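Local coordinates for protein thiosulfate sulfurtransferase (PDB 1YT8) that probably transfers a sulfur atom from thiosulfate to cyanide, a reaction linked to cyanide detoxification, using a chain built of repeated rhodanese-like domains, at residues 107-111 with 112-116; 273-276 with 277-280; 340-343 with 344-347; 503-506 with 507-510. All blocks are in the same frame, centred on the assembly; numbering follows the deposited sequence.

Contact 1 (107-111 with 112-116)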
ATOM      1  N   GLU A 107     -20.210  -0.226 -10.512  1.00 16.76           N
ATOM      2  CA  GLU A 107     -20.012   0.810  -9.506  1.00 17.27           C
ATOM      3  C   GLU A 107     -18.569   1.309  -9.577  1.00 16.62           C
ATOM      4  O   GLU A 107     -17.651   0.526  -9.809  1.00 17.46           O
ATOM      5  CB  GLU A 107     -20.305   0.235  -8.114  1.00 16.22           C
ATOM      6  CG  GLU A 107     -20.304   1.249  -6.965  1.00 19.77           C
ATOM      7  CD  GLU A 107     -21.463   2.245  -7.022  1.00 21.05           C
ATOM      8  OE1 GLU A 107     -22.458   1.990  -7.732  1.00 19.14           O
ATOM      9  OE2 GLU A 107     -21.386   3.284  -6.336  1.00 19.88           O
ATOM     10  N   LEU A 108     -18.372   2.612  -9.394  1.00 16.23           N
ATOM     11  CA  LEU A 108     -17.031   3.189  -9.428  1.00 15.61           C
ATOM     12  C   LEU A 108     -16.709   3.896  -8.117  1.00 15.33           C
ATOM     13  O   LEU A 108     -17.589   4.481  -7.487  1.00 17.14           O
ATOM     14  CB  LEU A 108     -16.895   4.157 -10.608  1.00 14.43           C
ATOM     15  CG  LEU A 108     -16.825   3.464 -11.976  1.00 15.03           C
ATOM     16  CD1 LEU A 108     -16.771   4.504 -13.092  1.00 17.10           C
ATOM     17  CD2 LEU A 108     -15.589   2.567 -12.023  1.00 15.63           C
ATOM     18  N   PHE A 109     -15.442   3.845  -7.718  1.00 13.90           N
ATOM     19  CA  PHE A 109     -15.001   4.447  -6.464  1.00 14.03           C
ATOM     20  C   PHE A 109     -13.815   5.377  -6.656  1.00 11.57           C
ATOM     21  O   PHE A 109     -13.017   5.198  -7.575  1.00 15.72           O
ATOM     22  CB  PHE A 109     -14.575   3.347  -5.486  1.00 14.58           C
ATOM     23  CG  PHE A 109     -15.682   2.413  -5.083  1.00 12.92           C
ATOM     24  CD1 PHE A 109     -16.317   2.562  -3.856  1.00 12.28           C
ATOM     25  CD2 PHE A 109     -16.065   1.364  -5.915  1.00 13.25           C
ATOM     26  CE1 PHE A 109     -17.319   1.677  -3.454  1.00 12.55           C
ATOM     27  CE2 PHE A 109     -17.068   0.470  -5.526  1.00 15.13           C
ATOM     28  CZ  PHE A 109     -17.696   0.626  -4.292  1.00 13.84           C
ATOM     29  N   ARG A 110     -13.691   6.369  -5.784  1.00 12.33           N
ATOM     30  CA  ARG A 110     -12.543   7.261  -5.857  1.00 14.17           C
ATOM     31  C   ARG A 110     -11.648   6.918  -4.673  1.00 13.98           C
ATOM     32  O   ARG A 110     -11.985   6.040  -3.870  1.00 11.48           O
ATOM     33  CB  ARG A 110     -12.958   8.735  -5.800  1.00 14.63           C
ATOM     34  CG  ARG A 110     -13.760   9.121  -4.579  1.00 18.06           C
ATOM     35  CD  ARG A 110     -13.826  10.639  -4.421  1.00 22.79           C
ATOM     36  NE  ARG A 110     -12.531  11.203  -4.044  1.00 25.17           N
ATOM     37  CZ  ARG A 110     -11.677  11.776  -4.887  1.00 28.18           C
ATOM     38  NH1 ARG A 110     -11.967  11.878  -6.179  1.00 28.44           N
ATOM     39  NH2 ARG A 110     -10.521  12.244  -4.434  1.00 29.17           N
ATOM     40  N   ASP A 111     -10.515   7.611  -4.582  1.00 13.63           N
ATOM     41  CA  ASP A 111      -9.518   7.422  -3.529  1.00 13.99           C
ATOM     42  C   ASP A 111      -8.741   6.115  -3.691  1.00 12.64           C
ATOM     43  O   ASP A 111      -8.809   5.477  -4.744  1.00 15.03           O
ATOM     44  CB  ASP A 111     -10.170   7.486  -2.139  1.00 13.12           C
ATOM     45  CG  ASP A 111      -9.274   8.155  -1.110  1.00 14.34           C
ATOM     46  OD1 ASP A 111      -8.343   7.501  -0.595  1.00 12.70           O
ATOM     47  OD2 ASP A 111      -9.486   9.352  -0.831  1.00 14.70           O
ATOM     48  N   VAL A 112      -7.994   5.730  -2.656  1.00 12.16           N
ATOM     49  CA  VAL A 112      -7.188   4.507  -2.700  1.00 12.99           C
ATOM     50  C   VAL A 112      -7.506   3.543  -1.551  1.00 11.02           C
ATOM     51  O   VAL A 112      -8.081   3.946  -0.540  1.00 15.08           O
ATOM     52  CB  VAL A 112      -5.676   4.844  -2.661  1.00 13.52           C
ATOM     53  CG1 VAL A 112      -5.304   5.717  -3.849  1.00 13.21           C
ATOM     54  CG2 VAL A 112      -5.330   5.560  -1.351  1.00 11.24           C
ATOM     55  N   ASN A 113      -7.121   2.277  -1.723  1.00 11.87           N
ATOM     56  CA  ASN A 113      -7.345   1.220  -0.726  1.00 11.38           C
ATOM     57  C   ASN A 113      -8.821   1.199  -0.320  1.00 10.99           C
ATOM     58  O   ASN A 113      -9.162   1.058   0.860  1.00 10.05           O
ATOM     59  CB  ASN A 113      -6.467   1.462   0.510  1.00 13.03           C
ATOM     60  CG  ASN A 113      -5.014   1.754   0.152  1.00 12.14           C
ATOM     61  OD1 ASN A 113      -4.440   2.732   0.629  1.00 12.01           O
ATOM     62  ND2 ASN A 113      -4.413   0.906  -0.682  1.00  8.34           N
ATOM     63  N   VAL A 114      -9.689   1.310  -1.320  1.00 11.05           N
ATOM     64  CA  VAL A 114     -11.128   1.361  -1.097  1.00 11.73           C
ATOM     65  C   VAL A 114     -11.744   0.141  -0.409  1.00 11.81           C
ATOM     66  O   VAL A 114     -12.562   0.295   0.500  1.00 12.04           O
ATOM     67  CB  VAL A 114     -11.859   1.665  -2.423  1.00 10.99           C
ATOM     68  CG1 VAL A 114     -13.361   1.791  -2.188  1.00 10.66           C
ATOM     69  CG2 VAL A 114     -11.315   2.972  -3.001  1.00 10.76           C
ATOM     70  N   PRO A 115     -11.370  -1.081  -0.824  1.00 10.71           N
ATOM     71  CA  PRO A 115     -11.968  -2.236  -0.144  1.00 10.93           C
ATOM     72  C   PRO A 115     -11.706  -2.180   1.364  1.00 11.62           C
ATOM     73  O   PRO A 115     -12.609  -2.404   2.177  1.00 11.04           O
ATOM     74  CB  PRO A 115     -11.274  -3.422  -0.807  1.00 12.11           C
ATOM     75  CG  PRO A 115     -11.053  -2.929  -2.212  1.00 12.80           C
ATOM     76  CD  PRO A 115     -10.558  -1.510  -1.978  1.00 10.01           C
ATOM     77  N   SER A 116     -10.468  -1.867   1.731  1.00  9.67           N
ATOM     78  CA  SER A 116     -10.089  -1.779   3.138  1.00 11.19           C
ATOM     79  C   SER A 116     -10.854  -0.699   3.894  1.00 10.34           C
ATOM     80  O   SER A 116     -11.310  -0.919   5.021  1.00 12.50           O
ATOM     81  CB  SER A 116      -8.587  -1.513   3.268  1.00 10.59           C
ATOM     82  OG  SER A 116      -7.827  -2.577   2.725  1.00 12.95           O
TER
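F109 and V114, five residues apart, show how a loop can fold back onto the first turn of the helix it leads into. CB of F109 already lies 3.8 Å from CG1 of V114, and CG of the ring keeps the same neighbour. The closest approach comes one atom further, where F109 CD1 meets V114 CG1 at 3.5 Å; by CE1 the ring is drawing away, so the methyl meets the phenyl group obliquely near its root. The ring also packs on L514 and Q517 of helix 514-521. With chi1 of V114 at -177°, CG1 stands opposite the backbone N and faces F109, while the other branch, CG2, comes to 3.3 Å from R110 O. That carbonyl oxygen is buried and has no polar partner in the model.

The whole turn is the entry to helix 114-127, through which the chain passes from the parallel sheet whose last strand in sequence is 91-94 to the one whose first is 131-132. N113 occupies the N-cap position, yet its side chain makes no capping bond.

Before the cap, the D111 carboxylate reaches the backbone N-H of the next residue: V112 N donates to D111 OD1 over 2.7 Å, with 164° at the hydrogen. The oxygen is met on its anti side, 27° out of the carboxylate plane. D111 OD1 also forms a salt bridge with K117, one turn into the helix, and D111 OD2 is hydrogen-bonded to Y490 OH.

Contact 2 (273-276 with 277-280)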
ATOM      1  N   ALA A 273       4.116 -25.572   2.222  1.00 23.66           N
ATOM      2  CA  ALA A 273       4.801 -26.120   1.057  1.00 24.12           C
ATOM      3  C   ALA A 273       3.799 -26.704   0.065  1.00 24.42           C
ATOM      4  O   ALA A 273       3.935 -26.527  -1.145  1.00 24.52           O
ATOM      5  CB  ALA A 273       5.800 -27.192   1.491  1.00 24.30           C
ATOM      6  N   GLN A 274       2.792 -27.397   0.586  1.00 24.57           N
ATOM      7  CA  GLN A 274       1.764 -27.997  -0.253  1.00 26.34           C
ATOM      8  C   GLN A 274       1.019 -26.929  -1.049  1.00 26.43           C
ATOM      9  O   GLN A 274       0.820 -27.069  -2.258  1.00 23.77           O
ATOM     10  CB  GLN A 274       0.774 -28.785   0.607  1.00 29.13           C
ATOM     11  CG  GLN A 274      -0.414 -29.348  -0.162  1.00 32.54           C
ATOM     12  CD  GLN A 274       0.009 -30.147  -1.383  1.00 35.62           C
ATOM     13  OE1 GLN A 274       0.882 -31.014  -1.303  1.00 36.57           O
ATOM     14  NE2 GLN A 274      -0.616 -29.862  -2.523  1.00 36.53           N
ATOM     15  N   TRP A 275       0.605 -25.863  -0.370  1.00 25.66           N
ATOM     16  CA  TRP A 275      -0.112 -24.781  -1.035  1.00 27.24           C
ATOM     17  C   TRP A 275       0.726 -24.178  -2.156  1.00 26.05           C
ATOM     18  O   TRP A 275       0.223 -23.926  -3.250  1.00 25.12           O
ATOM     19  CB  TRP A 275      -0.493 -23.694  -0.025  1.00 29.47           C
ATOM     20  CG  TRP A 275      -1.809 -23.938   0.655  1.00 32.40           C
ATOM     21  CD1 TRP A 275      -2.523 -25.102   0.666  1.00 34.59           C
ATOM     22  CD2 TRP A 275      -2.561 -22.998   1.434  1.00 34.87           C
ATOM     23  NE1 TRP A 275      -3.675 -24.946   1.400  1.00 36.05           N
ATOM     24  CE2 TRP A 275      -3.724 -23.665   1.883  1.00 35.82           C
ATOM     25  CE3 TRP A 275      -2.366 -21.658   1.794  1.00 35.31           C
ATOM     26  CZ2 TRP A 275      -4.689 -23.037   2.679  1.00 36.56           C
ATOM     27  CZ3 TRP A 275      -3.328 -21.032   2.588  1.00 36.77           C
ATOM     28  CH2 TRP A 275      -4.475 -21.724   3.019  1.00 37.82           C
ATOM     29  N   GLN A 276       2.006 -23.959  -1.880  1.00 25.40           N
ATOM     30  CA  GLN A 276       2.908 -23.383  -2.866  1.00 27.53           C
ATOM     31  C   GLN A 276       3.140 -24.357  -4.020  1.00 28.43           C
ATOM     32  O   GLN A 276       3.574 -23.957  -5.100  1.00 28.48           O
ATOM     33  CB  GLN A 276       4.240 -23.022  -2.205  1.00 27.32           C
ATOM     34  CG  GLN A 276       4.098 -22.073  -1.024  1.00 26.03           C
ATOM     35  CD  GLN A 276       5.395 -21.895  -0.257  1.00 26.80           C
ATOM     36  OE1 GLN A 276       6.044 -22.875   0.120  1.00 26.36           O
ATOM     37  NE2 GLN A 276       5.776 -20.645  -0.013  1.00 23.58           N
ATOM     38  N   ASP A 277       2.837 -25.632  -3.790  1.00 28.84           N
ATOM     39  CA  ASP A 277       3.013 -26.657  -4.814  1.00 30.28           C
ATOM     40  C   ASP A 277       1.794 -26.734  -5.733  1.00 30.52           C
ATOM     41  O   ASP A 277       1.847 -27.365  -6.790  1.00 30.87           O
ATOM     42  CB  ASP A 277       3.255 -28.022  -4.160  1.00 31.90           C
ATOM     43  CG  ASP A 277       3.641 -29.095  -5.168  1.00 34.20           C
ATOM     44  OD1 ASP A 277       4.668 -28.925  -5.859  1.00 35.08           O
ATOM     45  OD2 ASP A 277       2.919 -30.108  -5.270  1.00 36.92           O
ATOM     46  N   GLU A 278       0.699 -26.093  -5.327  1.00 29.24           N
ATOM     47  CA  GLU A 278      -0.529 -26.083  -6.119  1.00 29.05           C
ATOM     48  C   GLU A 278      -0.462 -24.890  -7.066  1.00 29.27           C
ATOM     49  O   GLU A 278      -0.743 -23.752  -6.680  1.00 27.23           O
ATOM     50  CB  GLU A 278      -1.746 -25.980  -5.198  1.00 30.81           C
ATOM     51  CG  GLU A 278      -1.668 -26.931  -4.010  1.00 32.22           C
ATOM     52  CD  GLU A 278      -2.956 -27.014  -3.218  1.00 33.53           C
ATOM     53  OE1 GLU A 278      -3.585 -25.963  -2.977  1.00 32.42           O
ATOM     54  OE2 GLU A 278      -3.333 -28.138  -2.826  1.00 34.48           O
ATOM     55  N   HIS A 279      -0.083 -25.167  -8.309  1.00 27.94           N
ATOM     56  CA  HIS A 279       0.086 -24.141  -9.331  1.00 28.41           C
ATOM     57  C   HIS A 279      -1.193 -23.493  -9.844  1.00 26.06           C
ATOM     58  O   HIS A 279      -1.135 -22.583 -10.666  1.00 27.36           O
ATOM     59  CB  HIS A 279       0.872 -24.723 -10.510  1.00 31.15           C
ATOM     60  CG  HIS A 279       2.168 -25.363 -10.114  1.00 34.81           C
ATOM     61  ND1 HIS A 279       3.160 -24.682  -9.441  1.00 36.92           N
ATOM     62  CD2 HIS A 279       2.635 -26.621 -10.300  1.00 36.96           C
ATOM     63  CE1 HIS A 279       4.182 -25.493  -9.229  1.00 37.04           C
ATOM     64  NE2 HIS A 279       3.889 -26.675  -9.740  1.00 38.46           N
ATOM     65  N   ASP A 280      -2.343 -23.955  -9.371  1.00 24.15           N
ATOM     66  CA  ASP A 280      -3.611 -23.380  -9.803  1.00 22.95           C
ATOM     67  C   ASP A 280      -4.041 -22.250  -8.867  1.00 20.71           C
ATOM     68  O   ASP A 280      -5.062 -21.606  -9.094  1.00 20.61           O
ATOM     69  CB  ASP A 280      -4.694 -24.464  -9.837  1.00 25.06           C
ATOM     70  CG  ASP A 280      -4.962 -25.062  -8.471  1.00 27.58           C
ATOM     71  OD1 ASP A 280      -3.986 -25.426  -7.781  1.00 29.75           O
ATOM     72  OD2 ASP A 280      -6.147 -25.179  -8.087  1.00 31.27           O
TER
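At the C-terminal end of helix 269-277, Q274 and E278 join side chains four residues apart, as the chain leaves the helix on its way to strand 283-287. Q274 NE2 donates to E278 OE2 across 3.2 Å, with 160° at the hydrogen. The acceptor lies near the amide plane of the glutamine, whereas the oxygen is approached on its anti side and somewhat out of the carboxylate plane. The two flat groups are turned 75° against each other, and the side chains cross at about a right angle. A bend at chi2 of Q274, 52°, swings the amide toward E278. E278 reaches it with an extended chain whose CG passes 3.0 Å from Q274 O.

Such a helix, followed after a loop by a strand of a parallel sheet of order 1-5-4-2-3, is an element of the rhodanese fold. Its last turn tightens. D277 N bonds to Q274 O at 2.9 Å and only weakly to A273 O, and E278 N bonds to W275 O at 3.0 Å; both stronger bonds span three residues.

The second carboxylate oxygen, E278 OE1, lies 3.9 Å from W275 CD1 and forms a salt bridge with R324, at the start of strand 324-328. R324 also makes a cation-pi contact with W275, whose indole packs on E265 and L267 of strand 265-267.

Contact 3 (340-343 with 344-347)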
ATOM      1  N   SER A 340      -7.929 -12.438  10.981  1.00 11.97           N
ATOM      2  CA  SER A 340      -9.361 -12.349  11.257  1.00 13.19           C
ATOM      3  C   SER A 340      -9.996 -11.230  10.430  1.00 11.13           C
ATOM      4  O   SER A 340     -11.121 -11.366   9.953  1.00 10.63           O
ATOM      5  CB  SER A 340      -9.627 -12.130  12.760  1.00 12.21           C
ATOM      6  OG  SER A 340      -9.319 -10.815  13.186  1.00 14.27           O
ATOM      7  N   TRP A 341      -9.271 -10.128  10.248  1.00 12.30           N
ATOM      8  CA  TRP A 341      -9.787  -9.015   9.458  1.00 10.37           C
ATOM      9  C   TRP A 341      -9.794  -9.345   7.963  1.00 10.53           C
ATOM     10  O   TRP A 341     -10.756  -9.041   7.256  1.00 11.42           O
ATOM     11  CB  TRP A 341      -8.961  -7.748   9.733  1.00 12.03           C
ATOM     12  CG  TRP A 341      -9.228  -7.182  11.099  1.00 13.06           C
ATOM     13  CD1 TRP A 341      -8.310  -6.918  12.077  1.00 11.89           C
ATOM     14  CD2 TRP A 341     -10.509  -6.845  11.646  1.00 12.35           C
ATOM     15  NE1 TRP A 341      -8.945  -6.439  13.205  1.00 12.87           N
ATOM     16  CE2 TRP A 341     -10.294  -6.384  12.964  1.00 13.92           C
ATOM     17  CE3 TRP A 341     -11.822  -6.889  11.149  1.00 13.62           C
ATOM     18  CZ2 TRP A 341     -11.344  -5.969  13.794  1.00 13.60           C
ATOM     19  CZ3 TRP A 341     -12.867  -6.477  11.975  1.00 14.95           C
ATOM     20  CH2 TRP A 341     -12.620  -6.023  13.283  1.00 15.37           C
ATOM     21  N   LEU A 342      -8.724  -9.972   7.482  1.00 12.72           N
ATOM     22  CA  LEU A 342      -8.640 -10.351   6.072  1.00 12.92           C
ATOM     23  C   LEU A 342      -9.742 -11.366   5.729  1.00 12.43           C
ATOM     24  O   LEU A 342     -10.298 -11.353   4.629  1.00 10.96           O
ATOM     25  CB  LEU A 342      -7.247 -10.932   5.775  1.00 11.88           C
ATOM     26  CG  LEU A 342      -6.115  -9.897   5.846  1.00 12.74           C
ATOM     27  CD1 LEU A 342      -4.761 -10.584   5.970  1.00 12.81           C
ATOM     28  CD2 LEU A 342      -6.168  -9.012   4.613  1.00 13.75           C
ATOM     29  N   ALA A 343     -10.056 -12.241   6.681  1.00 11.67           N
ATOM     30  CA  ALA A 343     -11.102 -13.241   6.483  1.00 10.55           C
ATOM     31  C   ALA A 343     -12.454 -12.541   6.337  1.00 11.82           C
ATOM     32  O   ALA A 343     -13.272 -12.907   5.488  1.00 11.86           O
ATOM     33  CB  ALA A 343     -11.133 -14.203   7.671  1.00 10.04           C
ATOM     34  N   GLN A 344     -12.676 -11.522   7.160  1.00 12.36           N
ATOM     35  CA  GLN A 344     -13.921 -10.769   7.129  1.00 12.40           C
ATOM     36  C   GLN A 344     -14.031  -9.946   5.853  1.00 11.22           C
ATOM     37  O   GLN A 344     -15.126  -9.566   5.435  1.00 12.43           O
ATOM     38  CB  GLN A 344     -14.027  -9.895   8.384  1.00 11.96           C
ATOM     39  CG  GLN A 344     -14.289 -10.741   9.639  1.00 14.14           C
ATOM     40  CD  GLN A 344     -14.197  -9.966  10.939  1.00 12.81           C
ATOM     41  OE1 GLN A 344     -15.105  -9.223  11.306  1.00 12.17           O
ATOM     42  NE2 GLN A 344     -13.095 -10.147  11.649  1.00 12.28           N
HETATM   43  N   MSE A 345     -12.892  -9.688   5.223  1.00 13.49           N
HETATM   44  CA  MSE A 345     -12.883  -8.952   3.970  1.00 11.78           C
HETATM   45  C   MSE A 345     -12.956  -9.944   2.808  1.00 12.35           C
HETATM   46  O   MSE A 345     -12.648  -9.609   1.663  1.00 12.61           O
HETATM   47  CB  MSE A 345     -11.636  -8.069   3.863  1.00 14.21           C
HETATM   48  CG  MSE A 345     -11.729  -6.807   4.710  1.00 14.61           C
HETATM   49 SE   MSE A 345     -10.324  -5.515   4.315  1.00 24.73          SE
HETATM   50  CE  MSE A 345      -8.878  -6.400   5.205  1.00 13.09           C
ATOM     51  N   GLY A 346     -13.360 -11.172   3.133  1.00 13.64           N
ATOM     52  CA  GLY A 346     -13.533 -12.216   2.135  1.00 14.66           C
ATOM     53  C   GLY A 346     -12.329 -12.998   1.648  1.00 14.28           C
ATOM     54  O   GLY A 346     -12.453 -13.783   0.706  1.00 14.14           O
ATOM     55  N   TRP A 347     -11.170 -12.809   2.269  1.00 13.35           N
ATOM     56  CA  TRP A 347      -9.977 -13.526   1.833  1.00 13.76           C
ATOM     57  C   TRP A 347      -9.847 -14.918   2.431  1.00 14.62           C
ATOM     58  O   TRP A 347     -10.267 -15.161   3.566  1.00 15.01           O
ATOM     59  CB  TRP A 347      -8.704 -12.751   2.199  1.00 14.83           C
ATOM     60  CG  TRP A 347      -8.528 -11.459   1.476  1.00 14.91           C
ATOM     61  CD1 TRP A 347      -8.907 -10.215   1.901  1.00 15.80           C
ATOM     62  CD2 TRP A 347      -7.952 -11.284   0.179  1.00 16.68           C
ATOM     63  NE1 TRP A 347      -8.601  -9.274   0.946  1.00 14.77           N
ATOM     64  CE2 TRP A 347      -8.017  -9.903  -0.124  1.00 15.97           C
ATOM     65  CE3 TRP A 347      -7.391 -12.161  -0.762  1.00 16.91           C
ATOM     66  CZ2 TRP A 347      -7.541  -9.378  -1.330  1.00 15.80           C
ATOM     67  CZ3 TRP A 347      -6.918 -11.638  -1.963  1.00 17.21           C
ATOM     68  CH2 TRP A 347      -6.996 -10.257  -2.235  1.00 15.35           C
TER
HETATM   69  O   HOH W   1     -11.469  -9.233  14.031  1.00 14.32           O
HETATM   70  O   HOH W   2     -13.262 -15.165   4.182  1.00 22.07           O
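Two torsions of Q344 carry its amide back along the helix to S340 and W341: chi1 of -71° sets CG opposite the carbonyl carbon, and chi3 of 77° turns the amide so that NE2 points at S340 O. That oxygen is gripped twice by the one residue, by Q344 NE2 at 2.9 Å and by Q344 N at 3.2 Å, from opposite faces of the carbonyl plane. The amide runs alongside the indole of W341, its plane tilted 23° from the ring, with NE2 3.5 Å from W341 CE3. A water sits over the indole face, donating to S340 OG and accepting from Q344 NE2; S340 OG is also bonded to M337 O, W341 NE1 to S205 OG, and Q344 OE1 to I529 N near the end of the modelled chain.

Helix 334-344 then closes in a Schellman motif, with G346 as the C-prime residue at positive phi. W347 N returns to L342 O at 2.9 Å and G346 N to A343 O at the same length. The apolar contact that commonly accompanies this motif is present: L342 CD2 lies 4.0 Å from W347 CD1. L342 O itself lies at the edge of the W347 ring, near its plane. The same leucine methyl meets CE of selenomethionine M345 at 3.8 Å, where the side chains slant past each other. Across the same turn, a CA-H...O contact runs from A343 CA to W347 O at 3.6 Å, and a second water donates to both W347 O and A343 O.

Contact 4 (503-506 with 507-510)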
ATOM      1  N   ALA A 503     -10.837  19.729   1.811  1.00 23.61           N
ATOM      2  CA  ALA A 503     -10.426  18.428   1.298  1.00 22.37           C
ATOM      3  C   ALA A 503     -10.522  17.367   2.393  1.00 20.91           C
ATOM      4  O   ALA A 503     -10.909  16.227   2.134  1.00 20.03           O
ATOM      5  CB  ALA A 503      -9.002  18.502   0.765  1.00 23.61           C
HETATM    6  N   MSE A 504     -10.173  17.743   3.619  1.00 20.72           N
HETATM    7  CA  MSE A 504     -10.226  16.804   4.730  1.00 19.60           C
HETATM    8  C   MSE A 504     -11.660  16.442   5.098  1.00 19.72           C
HETATM    9  O   MSE A 504     -11.964  15.276   5.337  1.00 18.98           O
HETATM   10  CB  MSE A 504      -9.480  17.368   5.940  1.00 22.08           C
HETATM   11  CG  MSE A 504      -7.987  17.543   5.694  1.00 25.01           C
HETATM   12 SE   MSE A 504      -7.004  18.030   7.300  1.00 33.51          SE
HETATM   13  CE  MSE A 504      -5.480  16.854   7.090  1.00 32.00           C
ATOM     14  N   GLN A 505     -12.549  17.430   5.134  1.00 19.95           N
ATOM     15  CA  GLN A 505     -13.944  17.144   5.448  1.00 18.84           C
ATOM     16  C   GLN A 505     -14.532  16.326   4.301  1.00 18.79           C
ATOM     17  O   GLN A 505     -15.354  15.432   4.513  1.00 17.59           O
ATOM     18  CB  GLN A 505     -14.743  18.441   5.615  1.00 19.76           C
ATOM     19  CG  GLN A 505     -16.230  18.221   5.889  1.00 18.56           C
ATOM     20  CD  GLN A 505     -16.486  17.445   7.169  1.00 18.93           C
ATOM     21  OE1 GLN A 505     -16.049  17.846   8.245  1.00 22.88           O
ATOM     22  NE2 GLN A 505     -17.204  16.331   7.061  1.00 16.24           N
ATOM     23  N   GLY A 506     -14.100  16.639   3.082  1.00 16.32           N
ATOM     24  CA  GLY A 506     -14.594  15.923   1.919  1.00 17.66           C
ATOM     25  C   GLY A 506     -14.230  14.452   1.982  1.00 15.88           C
ATOM     26  O   GLY A 506     -14.971  13.596   1.498  1.00 16.09           O
ATOM     27  N   TYR A 507     -13.077  14.162   2.580  1.00 16.15           N
ATOM     28  CA  TYR A 507     -12.613  12.788   2.723  1.00 16.33           C
ATOM     29  C   TYR A 507     -13.558  12.041   3.665  1.00 15.65           C
ATOM     30  O   TYR A 507     -13.938  10.898   3.404  1.00 14.49           O
ATOM     31  CB  TYR A 507     -11.192  12.763   3.289  1.00 15.26           C
ATOM     32  CG  TYR A 507     -10.615  11.371   3.394  1.00 17.62           C
ATOM     33  CD1 TYR A 507     -10.266  10.653   2.248  1.00 17.14           C
ATOM     34  CD2 TYR A 507     -10.450  10.756   4.635  1.00 16.27           C
ATOM     35  CE1 TYR A 507      -9.769   9.355   2.337  1.00 16.61           C
ATOM     36  CE2 TYR A 507      -9.956   9.457   4.734  1.00 16.92           C
ATOM     37  CZ  TYR A 507      -9.619   8.764   3.583  1.00 17.34           C
ATOM     38  OH  TYR A 507      -9.133   7.481   3.676  1.00 16.53           O
ATOM     39  N   LEU A 508     -13.936  12.691   4.760  1.00 15.66           N
ATOM     40  CA  LEU A 508     -14.853  12.082   5.719  1.00 14.78           C
ATOM     41  C   LEU A 508     -16.217  11.843   5.075  1.00 16.11           C
ATOM     42  O   LEU A 508     -16.833  10.789   5.271  1.00 14.41           O
ATOM     43  CB  LEU A 508     -15.013  12.984   6.947  1.00 16.36           C
ATOM     44  CG  LEU A 508     -13.752  13.276   7.769  1.00 17.26           C
ATOM     45  CD1 LEU A 508     -14.114  14.208   8.919  1.00 15.48           C
ATOM     46  CD2 LEU A 508     -13.148  11.973   8.301  1.00 17.13           C
ATOM     47  N   ASP A 509     -16.688  12.823   4.309  1.00 15.07           N
ATOM     48  CA  ASP A 509     -17.978  12.700   3.641  1.00 16.43           C
ATOM     49  C   ASP A 509     -17.944  11.530   2.667  1.00 16.63           C
ATOM     50  O   ASP A 509     -18.930  10.812   2.515  1.00 16.25           O
ATOM     51  CB  ASP A 509     -18.336  13.979   2.879  1.00 17.28           C
ATOM     52  CG  ASP A 509     -18.534  15.173   3.792  1.00 20.94           C
ATOM     53  OD1 ASP A 509     -18.953  14.983   4.950  1.00 21.32           O
ATOM     54  OD2 ASP A 509     -18.282  16.309   3.341  1.00 24.72           O
ATOM     55  N   TRP A 510     -16.807  11.347   2.001  1.00 16.04           N
ATOM     56  CA  TRP A 510     -16.662  10.248   1.060  1.00 16.37           C
ATOM     57  C   TRP A 510     -16.792   8.911   1.796  1.00 15.20           C
ATOM     58  O   TRP A 510     -17.513   8.019   1.350  1.00 17.45           O
ATOM     59  CB  TRP A 510     -15.309  10.328   0.345  1.00 15.58           C
ATOM     60  CG  TRP A 510     -14.952   9.072  -0.391  1.00 15.95           C
ATOM     61  CD1 TRP A 510     -15.533   8.588  -1.529  1.00 13.88           C
ATOM     62  CD2 TRP A 510     -13.962   8.112  -0.004  1.00 15.87           C
ATOM     63  NE1 TRP A 510     -14.967   7.383  -1.874  1.00 15.30           N
ATOM     64  CE2 TRP A 510     -13.999   7.068  -0.954  1.00 14.43           C
ATOM     65  CE3 TRP A 510     -13.046   8.035   1.055  1.00 14.73           C
ATOM     66  CZ2 TRP A 510     -13.158   5.954  -0.877  1.00 13.86           C
ATOM     67  CZ3 TRP A 510     -12.208   6.925   1.134  1.00 16.11           C
ATOM     68  CH2 TRP A 510     -12.270   5.899   0.170  1.00 15.52           C
TER
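The polar side-chain contact between Q505 and D509 is a glutamine-aspartate pair spaced four residues apart. Q505 NE2 donates to D509 OD1 over 3.1 Å, with 151° at the hydrogen. The bond lies close to the amide plane of the glutamine but comes to the carboxylate from above, 47° out of its plane. Q505 leaves the backbone with CG opposite its own N, and a bend at chi2, 61°, lays the amide along the helix surface toward D509.

Backbone bonds run beneath this pair. D509 N meets Q505 O at 2.9 Å, so the same two residues are joined twice. W510 N reaches G506 O, also at 2.9 Å, and Y507 N reaches A503 O at 3.0 Å; the bond from L508 N to M504 O is weak.

Van der Waals contacts are lighter: L508 CB lies 4.0 Å from Q505 NE2, and Y507 CB rests 3.3 Å from M504 O. The larger side chains touch other parts of the fold. M504 and L508 pack on I223 of helix 221-227, W510 on V114 and K117 of helix 114-127, and Y507 OH is hydrogen-bonded to K117. The Y507 side chain is about 5 Å from a bound sulfite, probably from the crystallisation liquor, whose pocket includes C193 and R196. The arrangement is that of an amphipathic alpha-helix, its polar i to i+4 pair on one side and its apolar residues set against neighbouring helices.

How the contacts relate
Burial separates the four contacts. Contacts 1 and 3 are buried, contact 4 partly so, and contact 2 lies at the surface, about 43 Å from contact 4 between centres. Contact 1 touches contacts 3 and 4, but not contact 2: D111 OD2 approaches Y507 CE1 at 3.2 Å, and S116 CA packs against M345 SE at 3.9 Å. Contacts 2 and 3 belong to one rhodanese-like domain, and both lie where a helix gives way to a strand. Contacts 2 and 4 share an i to i+4 amide-carboxylate bond, one at a helix end and one mid-helix, while contact 1 pairs a loop carboxylate with a backbone N-H and contact 3 combines a glycine turn with an amide gripping a carbonyl.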